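Putative Xylose isomerase (Rhodospirillum rubrum, PDB 3QXB) is probably a sugar isomerase of the xylose isomerase-like TIM-barrel family and binds metal ions at two neighbouring sites, each modelled with iron and manganese. Local coordinates at residues L22-C27 / D45-E50; V30-E35 / F291-E296; E107-G112 / A154-M159; M133-Y138 / T184-S189; L211-H216 / D253-F258. All blocks are in the same frame, centred on the assembly; numbering follows the deposited sequence. Where two conformers were deposited one is given.

Contact 1: residues L22-C27 / D45-E50; sequences LGVNLC and DDLGLE
Apolar packing joins the first barrel strand, 22-25, to the turn at residues 47-49 that leads out of helix 36-46, and Leu49 does most of the work. Its two methyl branches part over the strand: Leu49 CD1 reaches Val24 CB at 3.9 Å, while Leu49 CD2 settles against Leu22 CB at 4.0 Å. The Leu49 and Val24 side chains meet at about a right angle. With CG of Leu49 anti to its carbonyl carbon (chi1 -68°), the fork is aimed at the strand. Gly23, between the two contact points, presents only backbone, and its C lies 4.3 Å from Leu49 CD1. All of this belongs to the first beta-alpha-beta unit of the TIM barrel, in which the chain leaves helix 36-46, turns at Gly48 with positive phi and enters strand 51-55. Leu47, just before that glycine, brings CD1 to 4.3 Å from Val24 CG1. Val43 of helix 36-46 and Met302 of helix 295-310 also touch Val24, so the valine sits in the layer between barrel and helices. No direct hydrogen bond crosses the contact; instead a water donates to Leu22 O at 2.6 Å and accepts from Glu50 N at 2.7 Å, bridging the two backbones where strand 51-55 is about to start.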
# COMPACT_ATOMS: atom_id res chain seq x y z
N LEU A 22 16.79 -20.34 -0.78
CA LEU A 22 15.53 -19.74 -0.42
C LEU A 22 15.76 -18.65 0.60
O LEU A 22 16.63 -18.78 1.48
CB LEU A 22 14.59 -20.78 0.19
CG LEU A 22 14.16 -21.94 -0.70
CD1 LEU A 22 13.41 -22.96 0.18
CD2 LEU A 22 13.33 -21.45 -1.88
N GLY A 23 14.97 -17.58 0.47
CA GLY A 23 14.95 -16.53 1.44
C GLY A 23 13.50 -16.05 1.65
O GLY A 23 12.57 -16.52 0.98
N VAL A 24 13.29 -15.12 2.58
CA VAL A 24 11.96 -14.52 2.72
C VAL A 24 11.97 -12.99 2.74
O VAL A 24 12.78 -12.37 3.39
CB VAL A 24 11.23 -15.13 3.96
CG1 VAL A 24 11.98 -14.82 5.29
CG2 VAL A 24 9.77 -14.67 3.99
N ASN A 25 11.04 -12.38 2.00
CA ASN A 25 10.77 -10.97 2.13
C ASN A 25 9.74 -10.83 3.27
O ASN A 25 8.74 -11.54 3.34
CB ASN A 25 10.26 -10.40 0.80
CG ASN A 25 9.85 -8.96 0.90
OD1 ASN A 25 8.96 -8.64 1.66
ND2 ASN A 25 10.51 -8.07 0.15
N LEU A 26 10.01 -9.89 4.15
CA LEU A 26 9.22 -9.69 5.37
C LEU A 26 7.84 -9.10 5.15
O LEU A 26 7.10 -8.89 6.12
CB LEU A 26 10.03 -8.85 6.37
CG LEU A 26 11.31 -9.55 6.84
CD1 LEU A 26 12.07 -8.69 7.83
CD2 LEU A 26 11.01 -10.90 7.45
N CYS A 27 7.45 -8.88 3.89
CA CYS A 27 6.08 -8.40 3.57
C CYS A 27 4.96 -9.22 4.24
O CYS A 27 3.91 -8.68 4.59
CB CYS A 27 5.82 -8.39 2.06
SG CYS A 27 6.04 -9.99 1.30
N ASP A 45 12.95 -20.02 13.47
CA ASP A 45 12.44 -21.22 14.12
C ASP A 45 11.19 -21.74 13.42
O ASP A 45 11.05 -22.95 13.20
CB ASP A 45 12.14 -20.96 15.61
CG ASP A 45 13.40 -20.56 16.40
OD1 ASP A 45 14.52 -21.08 16.10
OD2 ASP A 45 13.26 -19.74 17.33
N ASP A 46 10.28 -20.85 13.08
CA ASP A 46 9.05 -21.26 12.43
C ASP A 46 9.18 -21.49 10.92
O ASP A 46 8.66 -22.48 10.43
CB ASP A 46 7.94 -20.27 12.73
CG ASP A 46 7.61 -20.20 14.19
OD1 ASP A 46 7.84 -21.20 14.88
OD2 ASP A 46 7.11 -19.16 14.66
N LEU A 47 9.86 -20.58 10.20
CA LEU A 47 10.09 -20.78 8.77
C LEU A 47 11.38 -21.55 8.48
O LEU A 47 11.51 -22.08 7.39
CB LEU A 47 10.15 -19.47 8.01
CG LEU A 47 8.98 -18.52 8.27
CD1 LEU A 47 9.18 -17.30 7.38
CD2 LEU A 47 7.68 -19.22 8.03
N GLY A 48 12.32 -21.60 9.44
CA GLY A 48 13.58 -22.37 9.23
C GLY A 48 14.41 -21.79 8.09
O GLY A 48 14.98 -22.51 7.33
N LEU A 49 14.47 -20.46 7.98
CA LEU A 49 15.22 -19.80 6.88
C LEU A 49 16.33 -18.90 7.43
O LEU A 49 16.38 -18.57 8.62
CB LEU A 49 14.25 -18.96 6.02
CG LEU A 49 13.25 -19.79 5.21
CD1 LEU A 49 12.21 -18.90 4.57
CD2 LEU A 49 14.00 -20.58 4.15
N GLU A 50 17.22 -18.51 6.55
CA GLU A 50 18.42 -17.76 6.94
C GLU A 50 18.54 -16.44 6.18
O GLU A 50 18.88 -15.39 6.76
CB GLU A 50 19.60 -18.70 6.65
CG GLU A 50 20.91 -18.11 6.92
CD GLU A 50 22.04 -19.07 6.63
OE1 GLU A 50 21.78 -20.27 6.32
OE2 GLU A 50 23.18 -18.58 6.71
O HOH W 1 17.17 -19.21 3.94

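Contact 2: residues V30-E35 / F291-E296; sequences VKRWLE and FEARDE
Arg32 reaches from the loop after the first strand of the TIM barrel to the turn that starts its last helix, 295-310, and so ties the two ends of the barrel sequence together. The polar part centres on NH1 of Arg32. It donates to Ala293 O at 2.7 Å, nearly straight at 167° and in the guanidinium plane. Its salt bridge to Asp295 OD1, at 2.9 Å from Arg32 NH1, uses the carboxylate's anti lone pair but is less straight (145°), with OD1 tilted from the guanidinium plane. The two charged planes stand 75° apart, and NH2 adds a weak bond to Ala293 O. An extended chain from CG to NE carries the group across.

Packing flanks this arginine in sequence. Lys31 CD lies 3.8 Å from Phe291 CD1, the side chains crosswise, while its NZ goes on to Tyr96 O and Glu185 of the second subunit. The indole of Trp33 takes Arg32 CB over one face, toward the rim, and turns its edge to helix 295-310, with Trp33 CZ2 3.4 Å from Asp295 O.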
# COMPACT_ATOMS: atom_id res chain seq x y z
N VAL A 30 4.01 -7.72 7.77
CA VAL A 30 3.61 -6.30 7.88
C VAL A 30 2.39 -6.14 8.78
O VAL A 30 1.45 -6.95 8.70
CB VAL A 30 3.36 -5.70 6.48
CG1 VAL A 30 2.58 -4.36 6.56
CG2 VAL A 30 4.69 -5.60 5.73
N LYS A 31 2.50 -5.17 9.70
CA LYS A 31 1.51 -4.84 10.73
C LYS A 31 1.35 -5.86 11.86
O LYS A 31 0.69 -5.55 12.86
CB LYS A 31 0.11 -4.57 10.15
CG LYS A 31 0.03 -3.59 8.98
CD LYS A 31 -1.40 -3.12 8.68
CE LYS A 31 -1.82 -2.07 9.68
NZ LYS A 31 -3.07 -1.31 9.27
N ARG A 32 1.93 -7.05 11.71
CA ARG A 32 1.64 -8.15 12.66
C ARG A 32 2.80 -8.43 13.65
O ARG A 32 2.74 -7.97 14.81
CB ARG A 32 1.23 -9.43 11.90
CG ARG A 32 0.09 -9.24 10.84
CD ARG A 32 -0.05 -10.47 10.00
NE ARG A 32 -0.90 -10.28 8.82
CZ ARG A 32 -2.19 -10.57 8.75
NH1 ARG A 32 -2.83 -11.10 9.80
NH2 ARG A 32 -2.85 -10.37 7.62
N TRP A 33 3.81 -9.19 13.24
CA TRP A 33 4.87 -9.63 14.18
C TRP A 33 5.96 -8.58 14.13
O TRP A 33 6.94 -8.70 13.39
CB TRP A 33 5.39 -11.06 13.88
CG TRP A 33 4.30 -12.06 13.89
CD1 TRP A 33 3.79 -12.67 14.98
CD2 TRP A 33 3.58 -12.56 12.77
NE1 TRP A 33 2.78 -13.51 14.62
CE2 TRP A 33 2.62 -13.46 13.27
CE3 TRP A 33 3.63 -12.31 11.39
CZ2 TRP A 33 1.71 -14.13 12.44
CZ3 TRP A 33 2.73 -13.01 10.55
CH2 TRP A 33 1.78 -13.90 11.09
N LEU A 34 5.75 -7.51 14.89
CA LEU A 34 6.57 -6.32 14.81
C LEU A 34 7.71 -6.27 15.81
O LEU A 34 8.64 -5.53 15.61
CB LEU A 34 5.70 -5.05 14.97
CG LEU A 34 4.69 -4.70 13.87
CD1 LEU A 34 4.09 -3.34 14.24
CD2 LEU A 34 5.31 -4.63 12.52
N GLU A 35 7.66 -7.06 16.88
CA GLU A 35 8.72 -7.05 17.88
C GLU A 35 9.97 -7.67 17.30
O GLU A 35 9.91 -8.81 16.84
CB GLU A 35 8.28 -7.80 19.12
CG GLU A 35 8.98 -7.35 20.37
CD GLU A 35 10.26 -8.06 20.68
OE1 GLU A 35 10.79 -8.83 19.85
OE2 GLU A 35 10.77 -7.82 21.79
N PHE A 291 -4.99 -7.99 4.62
CA PHE A 291 -4.89 -7.45 5.98
C PHE A 291 -5.84 -8.17 6.96
O PHE A 291 -5.49 -8.46 8.10
CB PHE A 291 -5.26 -5.95 5.98
CG PHE A 291 -4.25 -5.06 5.23
CD1 PHE A 291 -2.95 -4.91 5.71
CD2 PHE A 291 -4.63 -4.35 4.09
CE1 PHE A 291 -2.04 -4.11 5.05
CE2 PHE A 291 -3.72 -3.52 3.42
CZ PHE A 291 -2.42 -3.41 3.89
N GLU A 292 -7.04 -8.47 6.48
CA GLU A 292 -8.12 -9.00 7.31
C GLU A 292 -7.96 -10.52 7.62
O GLU A 292 -8.71 -11.07 8.41
CB GLU A 292 -9.48 -8.70 6.68
CG GLU A 292 -9.73 -9.31 5.33
CD GLU A 292 -9.26 -8.43 4.16
OE1 GLU A 292 -8.29 -7.61 4.31
OE2 GLU A 292 -9.86 -8.58 3.08
N ALA A 293 -6.97 -11.17 7.02
CA ALA A 293 -6.68 -12.54 7.39
C ALA A 293 -6.13 -12.56 8.82
O ALA A 293 -5.43 -11.64 9.23
CB ALA A 293 -5.69 -13.18 6.42
N ARG A 294 -6.43 -13.62 9.56
CA ARG A 294 -6.03 -13.72 10.96
C ARG A 294 -4.55 -14.09 11.09
O ARG A 294 -4.07 -14.86 10.31
CB ARG A 294 -6.90 -14.76 11.65
CG ARG A 294 -8.33 -14.30 11.75
CD ARG A 294 -9.25 -15.42 11.98
NE ARG A 294 -8.99 -16.12 13.22
CZ ARG A 294 -8.64 -17.41 13.32
NH1 ARG A 294 -8.48 -18.19 12.26
NH2 ARG A 294 -8.46 -17.93 14.53
N ASP A 295 -3.88 -13.50 12.08
CA ASP A 295 -2.45 -13.73 12.35
C ASP A 295 -2.09 -15.20 12.32
O ASP A 295 -1.20 -15.61 11.60
CB ASP A 295 -2.06 -13.11 13.71
CG ASP A 295 -2.09 -11.55 13.70
OD1 ASP A 295 -2.26 -10.93 12.62
OD2 ASP A 295 -1.95 -10.94 14.77
N GLU A 296 -2.82 -16.01 13.08
CA GLU A 296 -2.50 -17.43 13.21
C GLU A 296 -2.67 -18.17 11.89
O GLU A 296 -1.92 -19.12 11.64
CB GLU A 296 -3.30 -18.12 14.34
CG GLU A 296 -4.84 -18.13 14.16
CD GLU A 296 -5.58 -18.93 15.27
OE1 GLU A 296 -5.01 -19.16 16.38
OE2 GLU A 296 -6.72 -19.36 15.04

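Contact 3: residues E107-G112 / A154-M159; sequences ELQSLG and AIARDM
The amide nitrogen NE2 of Gln109 is gripped by backbone carbonyls beyond the two helical segments: it donates to Phe101 O and, more weakly, to Ile152 O one turn back along helix 146-170. Those bonds place the amide against Ile155, whose CG2 branch lies 3.5 Å from Gln109 NE2 and 3.9 Å from Gln109 OE1. The glutamine chain runs extended beyond CG and comes in perpendicular to the isoleucine. Ile155 CG2 stands anti to its own backbone N, and it is this branch that faces the amide. One turn further along, the selenomethionine at position 159 answers with a long, straight chain (chi2 -178°, chi3 173°) reaching across to the opposite backbone. Met159 SE comes to 3.7 Å from Gln109 O, and Met159 CE rests 3.9 Å from Gln109 CB. Ser110 OG, which is hydrogen-bonded to Leu106 O in its own helix, lies at the same distance of 3.9 Å from Met159 CE. With axes 10.8 Å apart at closest approach, the helices leave room for such long side chains to span the gap. Their directions differ by 27°, the nearly parallel course of two neighbouring outer helices, 106-125 and 146-170, which precede and follow strand 130-133 in the TIM barrel.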
# COMPACT_ATOMS: atom_id res chain seq x y z
N GLU A 107 9.33 17.84 -9.87
CA GLU A 107 9.22 17.81 -8.40
C GLU A 107 8.82 16.44 -7.87
O GLU A 107 9.36 15.97 -6.87
CB GLU A 107 8.23 18.87 -7.90
CG GLU A 107 8.84 20.24 -7.68
CD GLU A 107 7.88 21.25 -7.03
OE1 GLU A 107 6.79 20.90 -6.54
OE2 GLU A 107 8.23 22.42 -7.05
N LEU A 108 7.87 15.77 -8.54
CA LEU A 108 7.47 14.41 -8.14
C LEU A 108 8.60 13.43 -8.40
O LEU A 108 8.86 12.56 -7.57
CB LEU A 108 6.17 13.95 -8.83
CG LEU A 108 4.86 14.59 -8.37
CD1 LEU A 108 3.72 14.33 -9.42
CD2 LEU A 108 4.44 14.07 -6.98
N GLN A 109 9.33 13.59 -9.51
CA GLN A 109 10.52 12.74 -9.74
C GLN A 109 11.53 12.97 -8.63
O GLN A 109 12.14 12.04 -8.16
CB GLN A 109 11.17 13.01 -11.10
CG GLN A 109 10.35 12.58 -12.30
CD GLN A 109 11.08 12.85 -13.57
OE1 GLN A 109 11.06 13.98 -14.06
NE2 GLN A 109 11.82 11.83 -14.07
N SER A 110 11.74 14.22 -8.22
CA SER A 110 12.69 14.53 -7.14
C SER A 110 12.28 13.98 -5.80
O SER A 110 13.15 13.65 -4.98
CB SER A 110 12.96 16.03 -7.03
OG SER A 110 13.50 16.48 -8.24
N LEU A 111 10.98 13.81 -5.59
CA LEU A 111 10.48 13.11 -4.40
C LEU A 111 10.78 11.61 -4.49
O LEU A 111 11.06 10.97 -3.48
CB LEU A 111 9.01 13.38 -4.16
CG LEU A 111 8.72 14.81 -3.69
CD1 LEU A 111 7.21 15.24 -3.90
CD2 LEU A 111 9.21 15.05 -2.25
N GLY A 112 10.81 11.05 -5.69
CA GLY A 112 11.28 9.68 -5.87
C GLY A 112 12.75 9.51 -5.54
O GLY A 112 13.14 8.58 -4.85
N ALA A 154 15.16 9.81 -19.27
CA ALA A 154 16.54 10.26 -19.29
C ALA A 154 16.89 10.91 -17.93
O ALA A 154 17.99 10.75 -17.39
CB ALA A 154 16.81 11.23 -20.45
N ILE A 155 15.92 11.59 -17.35
CA ILE A 155 16.08 12.19 -16.04
C ILE A 155 16.19 11.09 -14.99
O ILE A 155 17.03 11.16 -14.11
CB ILE A 155 14.96 13.17 -15.76
CG1 ILE A 155 15.16 14.42 -16.65
CG2 ILE A 155 14.88 13.51 -14.24
CD1 ILE A 155 13.88 15.19 -16.96
N ALA A 156 15.32 10.09 -15.09
CA ALA A 156 15.28 9.03 -14.11
C ALA A 156 16.63 8.32 -14.07
O ALA A 156 17.16 8.07 -13.02
CB ALA A 156 14.18 8.05 -14.41
N ARG A 157 17.15 7.98 -15.25
CA ARG A 157 18.45 7.29 -15.39
C ARG A 157 19.59 8.09 -14.76
O ARG A 157 20.40 7.55 -14.01
CB ARG A 157 18.72 6.97 -16.88
CG ARG A 157 20.18 7.09 -17.35
CD ARG A 157 20.33 6.71 -18.83
NE ARG A 157 19.89 7.76 -19.76
CZ ARG A 157 19.39 7.54 -20.97
NH1 ARG A 157 19.23 6.31 -21.41
NH2 ARG A 157 19.00 8.56 -21.74
N ASP A 158 19.62 9.40 -15.01
CA ASP A 158 20.61 10.26 -14.42
C ASP A 158 20.44 10.26 -12.89
O ASP A 158 21.40 10.24 -12.17
CB ASP A 158 20.55 11.69 -14.98
CG ASP A 158 21.04 11.78 -16.42
OD1 ASP A 158 21.73 10.83 -16.91
OD2 ASP A 158 20.71 12.80 -17.08
N MSE A 159 19.21 10.24 -12.41
CA MSE A 159 18.98 10.16 -10.96
C MSE A 159 19.59 8.90 -10.34
O MSE A 159 20.16 8.96 -9.24
CB MSE A 159 17.51 10.21 -10.65
CG MSE A 159 16.94 11.61 -10.81
SE MSE A 159 15.11 11.73 -10.37
CE MSE A 159 14.95 13.58 -10.49

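Contact 4: residues M133-Y138 / T184-S189; sequences MPFGSY and TEFPSS
Two loops that follow neighbouring strands of the TIM barrel, 130-133 and 174-177, run side by side here in roughly opposite directions, close to the metal site. Tyr138 N donates to Thr184 O at 3.0 Å and joins the backbones. Ser137 OG donates to Glu185 OE2 at 2.7 Å, on the anti side and 29° out of the carboxylate plane; the serine hydroxyl is anti to its backbone N (chi1 -175°), which turns it to the acid. Glu185 OE2 has a further partner in the second subunit, and OE1 accepts from Tyr96 OH, so both oxygens of the buried carboxylate are held. A water donates to both Gly136 O and Glu185 OE1.

Away from these polar groups, Tyr138 CE2 lies 4.2 Å from Phe186 CB, and Phe135 packs against Pro187, which follows a cis peptide. Phe186 O, buried here without a hydrogen-bonding partner, comes 3.1 Å from Phe135 CB, while Pro187 CD sits 3.6 Å from Phe135 CB.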
# COMPACT_ATOMS: atom_id res chain seq x y z
N MSE A 133 14.03 -1.30 -5.59
CA MSE A 133 12.61 -1.08 -5.76
C MSE A 133 12.27 -1.11 -7.26
O MSE A 133 13.18 -1.08 -8.10
CB MSE A 133 12.22 0.29 -5.16
CG MSE A 133 13.03 1.47 -5.73
SE MSE A 133 12.71 3.24 -4.99
CE MSE A 133 11.10 3.61 -5.94
N PRO A 134 10.97 -1.17 -7.58
CA PRO A 134 10.56 -0.89 -8.95
C PRO A 134 10.96 0.52 -9.32
O PRO A 134 11.08 1.39 -8.46
CB PRO A 134 9.03 -1.05 -8.92
CG PRO A 134 8.74 -1.81 -7.63
CD PRO A 134 9.85 -1.53 -6.70
N PHE A 135 11.18 0.74 -10.60
CA PHE A 135 11.78 1.96 -11.08
C PHE A 135 10.86 3.17 -10.95
O PHE A 135 11.32 4.29 -10.77
CB PHE A 135 12.18 1.77 -12.55
CG PHE A 135 13.23 2.72 -13.05
CD1 PHE A 135 14.50 2.72 -12.51
CD2 PHE A 135 12.98 3.53 -14.12
CE1 PHE A 135 15.48 3.52 -13.02
CE2 PHE A 135 13.97 4.37 -14.61
CZ PHE A 135 15.20 4.37 -14.06
N GLY A 136 9.55 2.95 -11.08
CA GLY A 136 8.58 4.07 -11.05
C GLY A 136 7.50 3.89 -12.09
O GLY A 136 7.42 2.85 -12.76
N SER A 137 6.67 4.91 -12.24
CA SER A 137 5.45 4.75 -13.00
C SER A 137 5.06 5.99 -13.76
O SER A 137 5.08 7.09 -13.21
CB SER A 137 4.34 4.37 -12.00
OG SER A 137 3.13 4.09 -12.63
N TYR A 138 4.65 5.83 -15.02
CA TYR A 138 4.16 6.94 -15.82
C TYR A 138 2.71 7.21 -15.53
O TYR A 138 1.94 6.30 -15.29
CB TYR A 138 4.28 6.66 -17.33
CG TYR A 138 5.68 6.60 -17.84
CD1 TYR A 138 6.48 7.74 -17.91
CD2 TYR A 138 6.23 5.37 -18.28
CE1 TYR A 138 7.80 7.67 -18.39
CE2 TYR A 138 7.55 5.32 -18.79
CZ TYR A 138 8.33 6.46 -18.82
OH TYR A 138 9.60 6.37 -19.32
N THR A 184 2.46 0.74 -18.59
CA THR A 184 2.55 2.13 -18.11
C THR A 184 3.79 2.41 -17.19
O THR A 184 3.93 3.48 -16.66
CB THR A 184 1.28 2.51 -17.35
OG1 THR A 184 1.12 1.60 -16.25
CG2 THR A 184 0.04 2.48 -18.29
N GLU A 185 4.65 1.43 -16.98
CA GLU A 185 5.83 1.56 -16.15
C GLU A 185 7.02 1.02 -16.96
O GLU A 185 6.84 0.41 -18.01
CB GLU A 185 5.65 0.83 -14.81
CG GLU A 185 4.35 1.29 -14.09
CD GLU A 185 4.25 0.90 -12.61
OE1 GLU A 185 4.97 -0.02 -12.19
OE2 GLU A 185 3.43 1.50 -11.87
N PHE A 186 8.21 1.33 -16.51
CA PHE A 186 9.41 0.86 -17.17
C PHE A 186 10.40 0.58 -16.07
O PHE A 186 10.47 1.37 -15.15
CB PHE A 186 9.97 1.95 -18.06
CG PHE A 186 11.26 1.59 -18.75
CD1 PHE A 186 12.48 1.87 -18.16
CD2 PHE A 186 11.25 1.01 -20.00
CE1 PHE A 186 13.70 1.56 -18.81
CE2 PHE A 186 12.44 0.72 -20.67
CZ PHE A 186 13.67 0.98 -20.07
N PRO A 187 11.17 -0.52 -16.16
CA PRO A 187 11.12 -1.60 -17.15
C PRO A 187 9.99 -2.59 -16.88
O PRO A 187 9.68 -2.91 -15.73
CB PRO A 187 12.49 -2.27 -16.99
CG PRO A 187 12.83 -2.05 -15.55
CD PRO A 187 12.26 -0.72 -15.19
N SER A 188 9.38 -3.07 -17.95
CA SER A 188 8.32 -4.01 -17.88
C SER A 188 8.77 -5.33 -18.46
O SER A 188 8.83 -6.34 -17.76
CB SER A 188 7.13 -3.45 -18.66
OG SER A 188 6.03 -4.35 -18.64
N SER A 189 9.09 -5.33 -19.76
CA SER A 189 9.56 -6.54 -20.46
C SER A 189 11.03 -6.83 -20.18
O SER A 189 11.76 -5.97 -19.70
CB SER A 189 9.38 -6.38 -21.97
OG SER A 189 10.15 -5.28 -22.44
O HOH W 2 7.88 0.31 -11.98

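Contact 5: residues L211-H216 / D253-F258; sequences LVDWGH and DRHWSF. With MN (manganese (II) ion), chain G; FE (Fe (III) ion), chain E; EDO (1,2-ethanediol), chain K.
His216 and Asp253 meet at one metal of the two-metal site, at the end of the TIM barrel where strand 208-213 gives way to helix 214-217. Iron and manganese were both modelled at each site; distances here are to manganese in this one and iron in the other. NE2 of His216 coordinates manganese at 2.2 Å, Asp253 OD2 at 2.0 Å and His255 NE2 at 2.1 Å, with two waters besides. The His216 ring and Asp253 carboxylate are turned 72° apart; Asp253 CG stands anti to the backbone N (chi1 -171°), which brings OD2 onto the ion. Second-shell bonds fix both imidazoles: His216 ND1 with Pro179 O, His255 ND1 with Glu286 O.

Asp213 takes a similar rotamer (chi1 -176°). Its OD1 accepts from Gly215 N, capping the helix, while OD2 binds the second metal alongside Glu178, His244 and Glu286. Gln246 NE2 holds OD1 of both aspartates, leaving each OD2 to its metal. Asp213 CB lies over the centre of the His216 ring. One water links the metals, and Asp213 OD2 approaches His255 CE1 to 3.3 Å.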
# COMPACT_ATOMS: atom_id res chain seq x y z
N LEU A 211 16.24 -7.39 -9.91
CA LEU A 211 15.58 -8.40 -9.11
C LEU A 211 14.31 -8.76 -9.87
O LEU A 211 13.54 -7.90 -10.21
CB LEU A 211 15.32 -7.89 -7.69
CG LEU A 211 14.53 -8.82 -6.76
CD1 LEU A 211 14.90 -8.57 -5.27
CD2 LEU A 211 13.00 -8.68 -7.02
N VAL A 212 14.15 -10.03 -10.25
CA VAL A 212 13.04 -10.40 -11.12
C VAL A 212 12.02 -11.20 -10.31
O VAL A 212 12.37 -12.13 -9.61
CB VAL A 212 13.50 -11.16 -12.34
CG1 VAL A 212 12.33 -11.79 -13.13
CG2 VAL A 212 14.37 -10.23 -13.23
N ASP A 213 10.76 -10.78 -10.39
CA ASP A 213 9.71 -11.41 -9.63
C ASP A 213 9.00 -12.37 -10.57
O ASP A 213 8.53 -11.97 -11.64
CB ASP A 213 8.75 -10.34 -9.12
CG ASP A 213 7.68 -10.91 -8.23
OD1 ASP A 213 7.23 -12.04 -8.51
OD2 ASP A 213 7.32 -10.21 -7.26
N TRP A 214 8.96 -13.64 -10.21
CA TRP A 214 8.43 -14.68 -11.11
C TRP A 214 6.98 -14.36 -11.53
O TRP A 214 6.58 -14.63 -12.66
CB TRP A 214 8.51 -16.06 -10.44
CG TRP A 214 9.82 -16.74 -10.57
CD1 TRP A 214 11.00 -16.36 -10.01
CD2 TRP A 214 10.09 -17.94 -11.31
NE1 TRP A 214 11.99 -17.24 -10.34
CE2 TRP A 214 11.46 -18.22 -11.14
CE3 TRP A 214 9.30 -18.81 -12.07
CZ2 TRP A 214 12.08 -19.33 -11.74
CZ3 TRP A 214 9.93 -19.94 -12.68
CH2 TRP A 214 11.30 -20.18 -12.49
N GLY A 215 6.21 -13.74 -10.66
CA GLY A 215 4.82 -13.40 -10.97
C GLY A 215 4.70 -12.26 -11.97
O GLY A 215 3.69 -12.15 -12.68
N HIS A 216 5.71 -11.40 -12.02
CA HIS A 216 5.73 -10.30 -12.96
C HIS A 216 6.15 -10.80 -14.36
O HIS A 216 5.53 -10.43 -15.34
CB HIS A 216 6.71 -9.26 -12.51
CG HIS A 216 6.35 -8.61 -11.21
ND1 HIS A 216 7.07 -7.55 -10.70
CD2 HIS A 216 5.33 -8.84 -10.33
CE1 HIS A 216 6.52 -7.17 -9.55
NE2 HIS A 216 5.46 -7.93 -9.32
N ASP A 253 -1.15 -10.49 -10.81
CA ASP A 253 0.04 -10.58 -9.99
C ASP A 253 -0.36 -11.11 -8.62
O ASP A 253 -0.64 -10.32 -7.72
CB ASP A 253 0.74 -9.22 -9.86
CG ASP A 253 2.10 -9.31 -9.18
OD1 ASP A 253 2.67 -10.43 -9.17
OD2 ASP A 253 2.61 -8.27 -8.67
N ARG A 254 -0.41 -12.43 -8.47
CA ARG A 254 -1.17 -13.03 -7.34
C ARG A 254 -0.48 -12.91 -5.97
O ARG A 254 -1.14 -12.63 -4.96
CB ARG A 254 -1.51 -14.49 -7.60
CG ARG A 254 -2.37 -14.71 -8.84
CD ARG A 254 -3.67 -13.92 -8.77
NE ARG A 254 -4.61 -14.45 -9.74
CZ ARG A 254 -5.92 -14.22 -9.76
NH1 ARG A 254 -6.49 -13.40 -8.87
NH2 ARG A 254 -6.66 -14.80 -10.69
N HIS A 255 0.82 -13.16 -5.96
CA HIS A 255 1.60 -13.29 -4.74
C HIS A 255 0.96 -14.30 -3.80
O HIS A 255 0.89 -14.07 -2.60
CB HIS A 255 1.79 -11.94 -4.03
CG HIS A 255 2.62 -10.97 -4.81
ND1 HIS A 255 4.00 -10.99 -4.81
CD2 HIS A 255 2.26 -9.97 -5.66
CE1 HIS A 255 4.45 -10.06 -5.62
NE2 HIS A 255 3.42 -9.41 -6.13
N TRP A 256 0.47 -15.40 -4.37
CA TRP A 256 -0.06 -16.49 -3.59
C TRP A 256 1.08 -17.22 -2.92
O TRP A 256 2.23 -17.16 -3.37
CB TRP A 256 -0.89 -17.48 -4.41
CG TRP A 256 -2.20 -16.95 -4.91
CD1 TRP A 256 -2.98 -15.98 -4.35
CD2 TRP A 256 -2.88 -17.37 -6.09
NE1 TRP A 256 -4.08 -15.75 -5.12
CE2 TRP A 256 -4.05 -16.59 -6.20
CE3 TRP A 256 -2.61 -18.32 -7.08
CZ2 TRP A 256 -4.97 -16.75 -7.25
CZ3 TRP A 256 -3.53 -18.48 -8.12
CH2 TRP A 256 -4.69 -17.70 -8.19
N SER A 257 0.75 -17.91 -1.84
CA SER A 257 1.72 -18.77 -1.20
C SER A 257 1.75 -20.16 -1.88
O SER A 257 0.90 -20.47 -2.72
CB SER A 257 1.38 -18.89 0.26
OG SER A 257 0.54 -19.99 0.46
N PHE A 258 2.72 -20.98 -1.51
CA PHE A 258 2.91 -22.27 -2.12
C PHE A 258 2.04 -23.41 -1.55
O PHE A 258 2.20 -24.58 -1.91
CB PHE A 258 4.40 -22.61 -2.19
CG PHE A 258 5.17 -21.65 -3.05
CD1 PHE A 258 5.28 -21.85 -4.41
CD2 PHE A 258 5.73 -20.49 -2.50
CE1 PHE A 258 5.96 -20.97 -5.19
CE2 PHE A 258 6.39 -19.61 -3.27
CZ PHE A 258 6.51 -19.82 -4.61
MN MN G . 4.21 -8.02 -7.54
FE FE E . 8.06 -8.48 -6.13
C1 EDO K . -2.42 -15.87 0.38
O1 EDO K . -3.40 -14.91 0.10
C2 EDO K . -2.58 -16.86 -0.74
O2 EDO K . -1.42 -17.63 -0.75
O HOH W 3 6.02 -7.36 -6.26
O HOH W 4 8.40 -6.60 -4.89
O HOH W 5 3.00 -6.33 -6.27

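In the fold
Contacts 1, 4 and 5 are buried, whereas contacts 2 and 3 lie farther out and are only partly so. Chemistry follows place. Contact 1 is greasy, where strand meets surrounding helices; contact 5, nearest the chain's centre, is built on metal ligands; contact 4 mixes a buried acid with aromatic packing. Contact 2 depends on an arginine, and contact 3 on long side chains between outer helices. Contacts 3 and 4 touch directly, Ala156 CB packing 3.7 Å from Phe135 CE2. Contacts 1 and 2 adjoin in sequence; contact 2 contains the start of helix 295-310, and contact 1 packs against its later turns. A salt bridge across the dimer joins contact 2 to contact 4 of the second subunit.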